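Side-chain contacts in chorismate mutase and shikimate 5-dehydrogenase fusion protein (Clostridium acetobutylicum, PDB 3FBT), which probably catalyses the reversible NADPH-linked reduction of 3-dehydroshikimate to shikimate, through the domains of this chain, within a fusion enzyme that also has chorismate mutase activity: residues G61-I66 with E249-I254; I107-M112 with R135-Y140; Q139-K142 with D148-V151. One frame throughout, in Å; residues are numbered along the deposited sequence.

Contact 1 (G61-I66 with E249-I254); sequences GLNVTI and EIWNDI
Trp251, on the last turn of helix 237-252, lays its indole against strand 61-64, covering Gly61 and reaching past Leu62 to the amide of Asn63. Its CB is directed at the strand, and CG stands beside the backbone N (chi1 -65°), which carries the ring along the strand. CG is the first ring atom to meet Gly61, with CD1 and NE1 closer still, each 3.4 Å from Gly61 CA. The CA lies over the five-membered ring, 3.4 Å from its centroid and 9° off the normal, a well-centred CH-pi contact. With no side chain on Gly61, the main chain can lie directly on the indole, and the backbone angles of Gly61 also suit glycine best.

The strand lies in the mixed sheet of the shikimate-binding domain, so this ring fastens a helix from the far end of the sequence to that sheet. NE1 makes a weak hydrogen bond to Leu92 O on the adjoining strand 91-94. Further out, CE2 is 3.6 Å from Leu62 N, which sits over the same face as Gly61 CA, and CZ2 comes 3.4 Å from Leu62 C at a slant. The Leu62 side chain itself turns away.

At the tip of the indole, Trp251 CH2 lies 3.4 Å from Asn63 OD1. The oxygen comes in near the ring plane, at the edge, while the amide and ring planes are 50° apart. Tyr37 OH is hydrogen-bonded to this oxygen, and Asn63 ND2 is hydrogen-bonded to Ser247 OG, one turn before Trp251, so both ends of the amide are held and its rotation is fixed. The Asn63 side chain lies about 3 Å (nearest atoms) from that of Gln243, predicted to bind shikimate.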
# COMPACT_ATOMS: atom_id res chain seq x y z
N GLY A 61 4.69 -8.30 -1.10
CA GLY A 61 6.01 -8.73 -0.58
C GLY A 61 6.65 -7.65 0.23
O GLY A 61 6.42 -6.49 -0.05
N LEU A 62 7.33 -8.02 1.32
CA LEU A 62 8.03 -7.08 2.26
C LEU A 62 9.49 -7.44 2.49
O LEU A 62 9.83 -8.60 2.67
CB LEU A 62 7.39 -7.09 3.68
CG LEU A 62 6.00 -6.48 3.91
CD1 LEU A 62 5.49 -6.48 5.40
CD2 LEU A 62 6.03 -5.09 3.39
N ASN A 63 10.36 -6.46 2.47
CA ASN A 63 11.66 -6.63 3.10
C ASN A 63 11.54 -6.30 4.61
O ASN A 63 10.67 -5.53 5.05
CB ASN A 63 12.69 -5.73 2.43
CG ASN A 63 13.08 -6.22 1.03
OD1 ASN A 63 13.08 -5.47 0.09
ND2 ASN A 63 13.44 -7.45 0.92
N VAL A 64 12.39 -6.91 5.41
CA VAL A 64 12.38 -6.69 6.85
C VAL A 64 13.77 -6.20 7.23
O VAL A 64 14.73 -6.78 6.81
CB VAL A 64 12.19 -7.95 7.59
CG1 VAL A 64 12.13 -7.67 9.09
CG2 VAL A 64 10.84 -8.72 7.09
N THR A 65 13.88 -5.17 8.04
CA THR A 65 15.20 -4.76 8.58
C THR A 65 15.15 -4.72 10.12
O THR A 65 14.31 -5.39 10.74
CB THR A 65 15.64 -3.39 8.00
OG1 THR A 65 17.04 -3.12 8.27
CG2 THR A 65 14.75 -2.26 8.56
N ILE A 66 16.03 -3.91 10.73
CA ILE A 66 16.17 -3.85 12.18
C ILE A 66 15.01 -3.14 12.80
O ILE A 66 14.55 -2.17 12.27
CB ILE A 66 17.37 -2.92 12.55
CG1 ILE A 66 18.70 -3.62 12.30
CG2 ILE A 66 17.18 -2.33 14.03
CD1 ILE A 66 18.94 -4.83 13.19
N GLU A 249 12.24 -11.41 -7.33
CA GLU A 249 12.15 -12.75 -7.93
C GLU A 249 11.32 -13.62 -7.05
O GLU A 249 10.47 -14.35 -7.52
CB GLU A 249 13.53 -13.41 -8.14
CG GLU A 249 14.46 -12.66 -9.22
CD GLU A 249 15.87 -13.31 -9.32
OE1 GLU A 249 16.54 -13.11 -10.35
OE2 GLU A 249 16.32 -14.04 -8.39
N ILE A 250 11.57 -13.60 -5.75
CA ILE A 250 10.80 -14.46 -4.91
C ILE A 250 9.31 -14.01 -4.77
O ILE A 250 8.38 -14.85 -4.72
CB ILE A 250 11.45 -14.54 -3.53
CG1 ILE A 250 12.81 -15.33 -3.57
CG2 ILE A 250 10.46 -15.04 -2.53
CD1 ILE A 250 13.80 -14.88 -2.38
N TRP A 251 9.08 -12.69 -4.69
CA TRP A 251 7.72 -12.16 -4.56
C TRP A 251 6.85 -12.47 -5.80
O TRP A 251 5.72 -12.89 -5.69
CB TRP A 251 7.71 -10.61 -4.31
CG TRP A 251 8.35 -10.23 -2.96
CD1 TRP A 251 8.32 -10.93 -1.83
CD2 TRP A 251 9.06 -8.99 -2.67
NE1 TRP A 251 9.04 -10.22 -0.82
CE2 TRP A 251 9.51 -9.05 -1.35
CE3 TRP A 251 9.38 -7.86 -3.43
CZ2 TRP A 251 10.23 -8.00 -0.75
CZ3 TRP A 251 10.08 -6.86 -2.87
CH2 TRP A 251 10.52 -6.92 -1.54
N ASN A 252 7.40 -12.20 -6.96
CA ASN A 252 6.66 -12.29 -8.16
C ASN A 252 6.93 -13.55 -8.95
O ASN A 252 6.46 -13.67 -10.06
CB ASN A 252 6.97 -11.07 -8.98
CG ASN A 252 6.68 -9.82 -8.21
OD1 ASN A 252 5.56 -9.63 -7.74
ND2 ASN A 252 7.71 -9.00 -7.97
N ASP A 253 7.66 -14.49 -8.37
CA ASP A 253 8.03 -15.76 -9.04
C ASP A 253 8.44 -15.52 -10.45
O ASP A 253 7.81 -16.09 -11.38
CB ASP A 253 6.85 -16.72 -8.98
CG ASP A 253 6.67 -17.30 -7.59
OD1 ASP A 253 7.70 -17.79 -7.05
OD2 ASP A 253 5.56 -17.23 -7.00
N ILE A 254 9.44 -14.64 -10.64
CA ILE A 254 10.03 -14.34 -11.95
C ILE A 254 11.55 -14.49 -11.86
O ILE A 254 12.07 -14.69 -10.77
CB ILE A 254 9.73 -12.86 -12.39
CG1 ILE A 254 10.11 -11.86 -11.28
CG2 ILE A 254 8.28 -12.67 -12.81
CD1 ILE A 254 10.19 -10.37 -11.78

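Contact 2 (I107-M112 with R135-Y140); sequences IGFGKM and RAVLQY. With SO4 (sulfate ion), chain F.
Arg135 NH2 donates a hydrogen bond to O1 of a sulfate ion, 3.0 Å long with an N-H...O angle of 144°. The sulfate, probably from the crystallisation liquor, lies at the edge of the guanidinium and also accepts a bond from the backbone N of Lys69, the predicted proton acceptor. A bend at chi3 (-70°) turns the guanidinium toward the ion.

Between the helices the contact is aromatic and apolar. Val137 CG2 sits over the centre of the Phe109 ring, 3.9 Å from its centroid, in a CH-pi contact. Phe109 also turns an edge toward the face of Tyr140 in an offset edge-to-face pair, centroids 5.6 Å apart; its CD2 is 3.8 Å from Tyr140 CD2. Toward its hydroxyl end the same face of the tyrosine rests on Gly110, with Tyr140 CZ 3.5 Å from Gly110 CA, a close approach permitted by the missing side chain.

The axes of the two segments cross at -59°, 9.6 Å apart. Phe109 packs further on Met239 of helix 237-252, while Ala136 meets Ile86 of helix 81-86, so this crossing lies within a cluster of helices beside the parallel sheet of the probable NADP-binding domain.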
# COMPACT_ATOMS: atom_id res chain seq x y z
N ILE A 107 22.19 -13.88 -0.85
CA ILE A 107 22.20 -14.04 -2.32
C ILE A 107 22.88 -12.83 -2.90
O ILE A 107 23.70 -12.90 -3.81
CB ILE A 107 20.77 -14.14 -2.89
CG1 ILE A 107 20.05 -15.31 -2.23
CG2 ILE A 107 20.82 -14.34 -4.40
CD1 ILE A 107 18.75 -15.76 -2.94
N GLY A 108 22.51 -11.65 -2.39
CA GLY A 108 23.16 -10.43 -2.89
C GLY A 108 24.70 -10.46 -2.69
O GLY A 108 25.47 -9.96 -3.53
N PHE A 109 25.14 -10.97 -1.56
CA PHE A 109 26.56 -10.90 -1.23
C PHE A 109 27.31 -11.80 -2.26
O PHE A 109 28.28 -11.39 -2.87
CB PHE A 109 26.80 -11.41 0.20
CG PHE A 109 28.28 -11.37 0.62
CD1 PHE A 109 28.94 -10.17 0.74
CD2 PHE A 109 28.98 -12.53 0.77
CE1 PHE A 109 30.29 -10.15 1.10
CE2 PHE A 109 30.33 -12.51 1.13
CZ PHE A 109 30.97 -11.32 1.29
N GLY A 110 26.78 -12.99 -2.49
CA GLY A 110 27.36 -13.88 -3.49
C GLY A 110 27.38 -13.27 -4.89
O GLY A 110 28.33 -13.51 -5.64
N LYS A 111 26.36 -12.48 -5.25
CA LYS A 111 26.38 -11.95 -6.61
C LYS A 111 27.48 -10.93 -6.76
O LYS A 111 28.07 -10.75 -7.86
CB LYS A 111 25.02 -11.36 -7.05
CG LYS A 111 23.85 -12.35 -7.06
CD LYS A 111 23.62 -13.11 -8.35
CE LYS A 111 22.64 -14.34 -8.09
NZ LYS A 111 22.32 -15.24 -9.27
N MET A 112 27.73 -10.21 -5.67
CA MET A 112 28.74 -9.18 -5.64
C MET A 112 30.19 -9.75 -5.82
O MET A 112 31.01 -9.21 -6.58
CB MET A 112 28.59 -8.37 -4.37
CG MET A 112 29.50 -7.15 -4.30
SD MET A 112 29.69 -6.42 -2.61
CE MET A 112 29.61 -7.74 -1.53
N ARG A 135 26.02 -12.02 9.70
CA ARG A 135 25.48 -13.36 9.76
C ARG A 135 25.39 -14.01 8.37
O ARG A 135 25.84 -15.18 8.15
CB ARG A 135 24.09 -13.28 10.38
CG ARG A 135 24.13 -12.96 11.83
CD ARG A 135 22.71 -13.01 12.50
NE ARG A 135 21.92 -11.87 12.03
CZ ARG A 135 21.05 -11.20 12.78
NH1 ARG A 135 20.86 -11.56 14.05
NH2 ARG A 135 20.37 -10.18 12.27
N ALA A 136 24.82 -13.28 7.42
CA ALA A 136 24.65 -13.86 6.08
C ALA A 136 26.00 -13.99 5.37
O ALA A 136 26.22 -14.94 4.71
CB ALA A 136 23.69 -13.03 5.24
N VAL A 137 26.89 -13.04 5.53
CA VAL A 137 28.25 -13.09 4.93
C VAL A 137 29.04 -14.33 5.50
O VAL A 137 29.68 -15.06 4.75
CB VAL A 137 28.97 -11.77 5.27
CG1 VAL A 137 30.50 -11.79 5.09
CG2 VAL A 137 28.37 -10.62 4.52
N LEU A 138 28.96 -14.58 6.82
CA LEU A 138 29.67 -15.71 7.45
C LEU A 138 29.09 -17.05 7.00
O LEU A 138 29.83 -18.00 6.73
CB LEU A 138 29.59 -15.63 8.99
CG LEU A 138 30.31 -14.43 9.63
CD1 LEU A 138 29.88 -14.15 11.09
CD2 LEU A 138 31.88 -14.56 9.52
N GLN A 139 27.77 -17.16 6.87
CA GLN A 139 27.21 -18.39 6.31
C GLN A 139 27.70 -18.61 4.88
O GLN A 139 28.07 -19.74 4.51
CB GLN A 139 25.68 -18.38 6.32
CG GLN A 139 25.13 -19.68 5.91
CD GLN A 139 25.45 -20.72 6.94
OE1 GLN A 139 25.50 -20.41 8.14
NE2 GLN A 139 25.68 -21.96 6.50
N TYR A 140 27.69 -17.54 4.07
CA TYR A 140 28.18 -17.69 2.70
C TYR A 140 29.66 -18.15 2.62
O TYR A 140 29.94 -19.09 1.88
CB TYR A 140 28.00 -16.41 1.94
CG TYR A 140 28.38 -16.50 0.49
CD1 TYR A 140 27.44 -16.89 -0.50
CD2 TYR A 140 29.66 -16.20 0.09
CE1 TYR A 140 27.79 -17.00 -1.85
CE2 TYR A 140 30.04 -16.31 -1.26
CZ TYR A 140 29.13 -16.68 -2.22
OH TYR A 140 29.57 -16.71 -3.52
S SO4 F . 17.64 -7.76 13.85
O1 SO4 F . 19.03 -7.74 13.35
O2 SO4 F . 17.49 -7.03 15.12
O3 SO4 F . 16.84 -7.10 12.84
O4 SO4 F . 17.35 -9.13 14.20

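Contact 3 (Q139-K142 with D148-V151); sequences QYLK and DIYV
The last turns of helix 134-143 pass over strand 148-153 with the CA atoms of Leu141 and Ile149, the nearest pair, 7.5 Å apart, a spacing bridged by side chains rather than by backbone bonds. Ile149 supplies most of the surface. Its CG1 stands beside the backbone N (chi1 -70°), and a nearly extended chi2 carries CD1 up to the helix, where it fits against the link between two residues: it is 3.7 Å from Leu141 CB, 3.7 Å from the backbone N of Lys142 and 4.0 Å from Lys142 CB. The other branch, CG2, faces Leu141 CD1 at 4.2 Å, where the two side chains cross at a slant, so that the leucine is touched at its base and at one methyl.

Beyond CB, the chain of Lys142 leads away from the strand. Leu141 also reaches Cys125 and Val127 on strand 124-128, and thus spans two neighbouring strands. Tyr150 points to the other face of the sheet. Asp148 OD2 accepts a weak hydrogen bond from Ile149 N, 3.0 Å long, and Asp148 OD1 forms a salt bridge with Lys167 on the next strand. Strand 124-128, helix 134-143 and strand 148-153 form a beta-alpha-beta crossover, with the helix packed through aliphatic side chains on one face of the parallel sheet, as in the first unit of a Rossmann NADP-binding domain.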
# COMPACT_ATOMS: atom_id res chain seq x y z
N GLN A 139 27.77 -17.16 6.87
CA GLN A 139 27.21 -18.39 6.31
C GLN A 139 27.70 -18.61 4.88
O GLN A 139 28.07 -19.74 4.51
CB GLN A 139 25.68 -18.38 6.32
CG GLN A 139 25.13 -19.68 5.91
CD GLN A 139 25.45 -20.72 6.94
OE1 GLN A 139 25.50 -20.41 8.14
NE2 GLN A 139 25.68 -21.96 6.50
N TYR A 140 27.69 -17.54 4.07
CA TYR A 140 28.18 -17.69 2.70
C TYR A 140 29.66 -18.15 2.62
O TYR A 140 29.94 -19.09 1.88
CB TYR A 140 28.00 -16.41 1.94
CG TYR A 140 28.38 -16.50 0.49
CD1 TYR A 140 27.44 -16.89 -0.50
CD2 TYR A 140 29.66 -16.20 0.09
CE1 TYR A 140 27.79 -17.00 -1.85
CE2 TYR A 140 30.04 -16.31 -1.26
CZ TYR A 140 29.13 -16.68 -2.22
OH TYR A 140 29.57 -16.71 -3.52
N LEU A 141 30.57 -17.50 3.36
CA LEU A 141 32.00 -17.84 3.32
C LEU A 141 32.26 -19.30 3.65
O LEU A 141 33.08 -20.00 3.02
CB LEU A 141 32.81 -16.99 4.28
CG LEU A 141 32.78 -15.48 4.15
CD1 LEU A 141 33.46 -14.83 5.37
CD2 LEU A 141 33.39 -15.04 2.80
N LYS A 142 31.54 -19.77 4.63
CA LYS A 142 31.63 -21.10 5.08
C LYS A 142 30.98 -22.06 4.05
O LYS A 142 31.53 -23.13 3.77
CB LYS A 142 30.92 -21.20 6.41
CG LYS A 142 30.38 -22.55 6.61
CD LYS A 142 30.03 -22.81 8.10
CE LYS A 142 29.84 -24.31 8.33
NZ LYS A 142 28.58 -24.75 7.64
N ASP A 148 40.16 -20.23 5.96
CA ASP A 148 39.80 -19.84 7.28
C ASP A 148 39.03 -18.53 7.33
O ASP A 148 39.21 -17.66 6.46
CB ASP A 148 41.06 -19.64 8.05
CG ASP A 148 40.95 -20.14 9.42
OD1 ASP A 148 42.01 -20.17 10.08
OD2 ASP A 148 39.82 -20.54 9.81
N ILE A 149 38.22 -18.38 8.38
CA ILE A 149 37.31 -17.24 8.55
C ILE A 149 37.57 -16.57 9.89
O ILE A 149 37.41 -17.17 10.91
CB ILE A 149 35.85 -17.68 8.48
CG1 ILE A 149 35.51 -18.12 7.05
CG2 ILE A 149 34.92 -16.52 8.87
CD1 ILE A 149 34.32 -19.13 6.95
N TYR A 150 38.03 -15.34 9.89
CA TYR A 150 38.14 -14.64 11.11
C TYR A 150 36.97 -13.67 11.23
O TYR A 150 36.61 -13.06 10.26
CB TYR A 150 39.47 -13.86 11.17
CG TYR A 150 40.63 -14.83 11.33
CD1 TYR A 150 41.11 -15.16 12.60
CD2 TYR A 150 41.23 -15.43 10.21
CE1 TYR A 150 42.18 -16.07 12.76
CE2 TYR A 150 42.28 -16.34 10.34
CZ TYR A 150 42.77 -16.65 11.60
OH TYR A 150 43.80 -17.55 11.71
N VAL A 151 36.46 -13.50 12.44
CA VAL A 151 35.50 -12.47 12.75
C VAL A 151 36.13 -11.52 13.71
O VAL A 151 36.60 -11.95 14.75
CB VAL A 151 34.28 -13.10 13.41
CG1 VAL A 151 33.27 -12.03 13.86
CG2 VAL A 151 33.63 -14.17 12.43

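In the fold
Contacts 2 and 3 share helix 134-143, with centres 10 Å apart, and are joined by Leu138, whose CD2 lies 3.4 Å from Val151 CG2. Contact 1 belongs to the other sheet: its centre is 17 Å from that of contact 2 and 26 Å from that of contact 3. Helix 237-252 nevertheless connects contacts 1 and 2 through Trp251 and Met239. The sulfate held by Arg135 of contact 2 also binds the backbone N of Lys69, the predicted proton acceptor, just after segment 61-66 of contact 1, which holds Thr65, predicted to bind shikimate. Between nearest side-chain atoms, Leu213, predicted to bind NADP(+), is about 4 Å from Phe109 of contact 2 and about 9 Å from Leu141 of contact 3.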